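PDB 4HWH: BAG family molecular chaperone regulator 4 from Arabidopsis thaliana, which probably acts as a co-chaperone that binds the ATPase domain of HSP70/HSC70 chaperones and regulates programmed cell death and stress responses. Local coordinates for residues 44-49 against 74-79. Residues are numbered along the deposited sequence; the frame is centred on the assembly and turned at random.
Sequences ELLMRQ and QNLQEA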
ATOM      1  N   GLU A  44      -5.710  -4.732  -2.126  1.00 19.61           N
ATOM      2  CA  GLU A  44      -6.834  -4.710  -1.198  1.00 19.52           C
ATOM      3  C   GLU A  44      -6.446  -4.111   0.155  1.00 19.20           C
ATOM      4  O   GLU A  44      -7.187  -3.307   0.727  1.00 19.62           O
ATOM      5  CB  GLU A  44      -7.404  -6.120  -1.008  1.00 19.87           C
ATOM      6  CG  GLU A  44      -8.254  -6.286   0.247  1.00 19.37           C
ATOM      7  CD  GLU A  44      -9.521  -5.446   0.229  1.00 23.88           C
ATOM      8  OE1 GLU A  44      -9.933  -4.998  -0.862  1.00 23.35           O
ATOM      9  OE2 GLU A  44     -10.108  -5.233   1.311  1.00 22.01           O
ATOM     10  N   LEU A  45      -5.287  -4.502   0.672  1.00 19.37           N
ATOM     11  CA  LEU A  45      -4.885  -4.037   1.990  1.00 13.61           C
ATOM     12  C   LEU A  45      -4.562  -2.548   1.963  1.00 17.82           C
ATOM     13  O   LEU A  45      -4.799  -1.837   2.935  1.00 18.56           O
ATOM     14  CB  LEU A  45      -3.712  -4.854   2.528  1.00 18.34           C
ATOM     15  CG  LEU A  45      -4.068  -6.306   2.868  1.00 20.10           C
ATOM     16  CD1 LEU A  45      -2.823  -7.082   3.268  1.00 16.53           C
ATOM     17  CD2 LEU A  45      -5.119  -6.357   3.976  1.00 21.38           C
ATOM     18  N   LEU A  46      -4.027  -2.080   0.841  1.00 16.79           N
ATOM     19  CA  LEU A  46      -3.797  -0.654   0.657  1.00 20.19           C
ATOM     20  C   LEU A  46      -5.120   0.109   0.654  1.00 21.29           C
ATOM     21  O   LEU A  46      -5.225   1.185   1.237  1.00 20.69           O
ATOM     22  CB  LEU A  46      -3.023  -0.398  -0.635  1.00 17.66           C
ATOM     23  CG  LEU A  46      -1.547  -0.796  -0.584  1.00 19.45           C
ATOM     24  CD1 LEU A  46      -0.948  -0.830  -1.984  1.00 28.01           C
ATOM     25  CD2 LEU A  46      -0.764   0.155   0.316  1.00 19.22           C
ATOM     26  N   MET A  47      -6.131  -0.456  -0.000  1.00 18.41           N
ATOM     27  CA  MET A  47      -7.455   0.165  -0.034  1.00 25.44           C
ATOM     28  C   MET A  47      -8.078   0.250   1.360  1.00 17.01           C
ATOM     29  O   MET A  47      -8.745   1.227   1.696  1.00 21.41           O
ATOM     30  CB  MET A  47      -8.377  -0.590  -0.996  1.00 19.91           C
ATOM     31  CG  MET A  47      -7.974  -0.438  -2.459  1.00 34.76           C
ATOM     32  SD  MET A  47      -9.132  -1.204  -3.612  1.00 39.56           S
ATOM     33  CE  MET A  47      -8.251  -1.016  -5.162  1.00 40.18           C
ATOM     34  N   ARG A  48      -7.847  -0.773   2.174  1.00 19.74           N
ATOM     35  CA  ARG A  48      -8.357  -0.778   3.539  1.00 22.51           C
ATOM     36  C   ARG A  48      -7.715   0.339   4.356  1.00 24.98           C
ATOM     37  O   ARG A  48      -8.370   0.972   5.185  1.00 21.72           O
ATOM     38  CB  ARG A  48      -8.101  -2.136   4.197  1.00 24.35           C
ATOM     39  CG  ARG A  48      -8.947  -3.265   3.627  1.00 32.15           C
ATOM     40  CD  ARG A  48     -10.336  -3.270   4.248  1.00 39.72           C
ATOM     41  NE  ARG A  48     -10.272  -3.474   5.690  1.00 30.99           N
ATOM     42  CZ  ARG A  48     -11.280  -3.245   6.526  1.00 31.92           C
ATOM     43  NH1 ARG A  48     -11.123  -3.458   7.826  1.00 43.14           N
ATOM     44  NH2 ARG A  48     -12.439  -2.797   6.065  1.00 33.15           N
ATOM     45  N   GLN A  49      -6.427   0.582   4.121  1.00 23.75           N
ATOM     46  CA  GLN A  49      -5.739   1.659   4.820  1.00 24.00           C
ATOM     47  C   GLN A  49      -6.281   3.012   4.374  1.00 20.45           C
ATOM     48  O   GLN A  49      -6.379   3.940   5.173  1.00 26.61           O
ATOM     49  CB  GLN A  49      -4.220   1.565   4.637  1.00 22.00           C
ATOM     50  CG  GLN A  49      -3.603   0.379   5.370  1.00 21.48           C
ATOM     51  CD  GLN A  49      -3.976   0.342   6.846  1.00 27.41           C
ATOM     52  OE1 GLN A  49      -3.839   1.335   7.562  1.00 32.23           O
ATOM     53  NE2 GLN A  49      -4.443  -0.810   7.306  1.00 38.21           N
ATOM     54  N   GLN A  74      -1.539   5.934  -2.843  1.00 29.28           N
ATOM     55  CA  GLN A  74      -1.799   6.029  -4.275  1.00 33.43           C
ATOM     56  C   GLN A  74      -0.567   5.624  -5.087  1.00 24.45           C
ATOM     57  O   GLN A  74      -0.678   4.946  -6.106  1.00 25.47           O
ATOM     58  CB  GLN A  74      -2.260   7.443  -4.639  1.00 34.87           C
ATOM     59  CG  GLN A  74      -3.532   7.868  -3.911  1.00 38.48           C
ATOM     60  CD  GLN A  74      -3.897   9.321  -4.157  1.00 57.96           C
ATOM     61  OE1 GLN A  74      -3.024  10.179  -4.299  1.00 68.47           O
ATOM     62  NE2 GLN A  74      -5.195   9.605  -4.202  1.00 54.77           N
ATOM     63  N   ASN A  75       0.609   6.026  -4.621  1.00 29.76           N
ATOM     64  CA  ASN A  75       1.854   5.651  -5.287  1.00 33.04           C
ATOM     65  C   ASN A  75       2.103   4.148  -5.243  1.00 29.52           C
ATOM     66  O   ASN A  75       2.493   3.545  -6.240  1.00 28.03           O
ATOM     67  CB  ASN A  75       3.036   6.401  -4.676  1.00 30.86           C
ATOM     68  CG  ASN A  75       3.058   7.864  -5.067  1.00 55.08           C
ATOM     69  OD1 ASN A  75       2.279   8.303  -5.914  1.00 57.17           O
ATOM     70  ND2 ASN A  75       3.956   8.629  -4.452  1.00 67.66           N
ATOM     71  N   LEU A  76       1.877   3.546  -4.079  1.00 21.93           N
ATOM     72  CA  LEU A  76       2.012   2.100  -3.941  1.00 21.24           C
ATOM     73  C   LEU A  76       1.006   1.355  -4.817  1.00 20.39           C
ATOM     74  O   LEU A  76       1.333   0.331  -5.414  1.00 22.20           O
ATOM     75  CB  LEU A  76       1.869   1.681  -2.473  1.00 19.27           C
ATOM     76  CG  LEU A  76       3.023   2.172  -1.589  1.00 22.16           C
ATOM     77  CD1 LEU A  76       2.750   1.917  -0.110  1.00 24.55           C
ATOM     78  CD2 LEU A  76       4.324   1.513  -2.014  1.00 25.97           C
ATOM     79  N   GLN A  77      -0.216   1.875  -4.897  1.00 22.35           N
ATOM     80  CA  GLN A  77      -1.244   1.249  -5.717  1.00 23.85           C
ATOM     81  C   GLN A  77      -0.798   1.198  -7.176  1.00 25.42           C
ATOM     82  O   GLN A  77      -0.989   0.194  -7.865  1.00 23.91           O
ATOM     83  CB  GLN A  77      -2.570   2.003  -5.597  1.00 28.82           C
ATOM     84  CG  GLN A  77      -3.266   1.865  -4.242  1.00 32.63           C
ATOM     85  CD  GLN A  77      -4.535   2.706  -4.149  1.00 42.63           C
ATOM     86  OE1 GLN A  77      -4.486   3.936  -4.204  1.00 49.38           O
ATOM     87  NE2 GLN A  77      -5.677   2.042  -4.005  1.00 38.05           N
ATOM     88  N   GLU A  78      -0.200   2.289  -7.640  1.00 28.65           N
ATOM     89  CA  GLU A  78       0.306   2.349  -9.005  1.00 29.38           C
ATOM     90  C   GLU A  78       1.424   1.335  -9.210  1.00 31.48           C
ATOM     91  O   GLU A  78       1.467   0.647 -10.226  1.00 30.57           O
ATOM     92  CB  GLU A  78       0.803   3.758  -9.332  1.00 34.61           C
ATOM     93  CG  GLU A  78      -0.302   4.801  -9.368  1.00 52.43           C
ATOM     94  CD  GLU A  78       0.198   6.172  -9.780  1.00 61.75           C
ATOM     95  OE1 GLU A  78       1.388   6.290 -10.144  1.00 58.91           O
ATOM     96  OE2 GLU A  78      -0.603   7.131  -9.739  1.00 64.30           O
ATOM     97  N   ALA A  79       2.324   1.238  -8.237  1.00 26.90           N
ATOM     98  CA  ALA A  79       3.418   0.277  -8.322  1.00 27.86           C
ATOM     99  C   ALA A  79       2.892  -1.157  -8.404  1.00 26.22           C
ATOM    100  O   ALA A  79       3.412  -1.974  -9.164  1.00 27.11           O
ATOM    101  CB  ALA A  79       4.363   0.437  -7.141  1.00 22.57           C
TER
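With CG anti to the carbonyl carbon (chi1 -73°), L46 sends both methyls from helix 36-54 toward helix 63-86, where L76 points back at it; chi2 of 166° sets CD1 anti to CA, and this is the methyl that meets both L76 and Q77. The two leucines cross at about a right angle. CD1 of L46 lies 3.8 Å from CB of L76, against the root of that side chain, while CD2 of L46 sits near the same CB and the CD1 methyl, 4.0 Å from CD1 of L76. The same L46 CD1 also approaches the next backbone nitrogen, 4.0 Å from N of Q77, and meets the aliphatic CG of Q77 at 4.2 Å. These residues belong to the second and third helices of the antiparallel three-helix bundle that defines the BAG domain; the N-to-C directions of the two short segments differ by 166°, and their axes approach to 10.0 Å. Helix 3-29 completes the bundle, with V14 against L76 and L17 against L45. Shortened to alanine, L46 would lose CG and both methyls, which would probably open a gap beside CB of L76 and take away the apolar contact that L46 makes with CG of Q77. Toward the more exposed side of the pair, M47 and Q77 both run extended beyond CG and cross at about a right angle. Only the nitrogen end of the carboxamide touches: NE2 of Q77 comes to 3.7 Å from CG of M47, a van der Waals contact with that methylene, with the terminal CE of M47 farther off, 4.2 Å from NE2 of Q77.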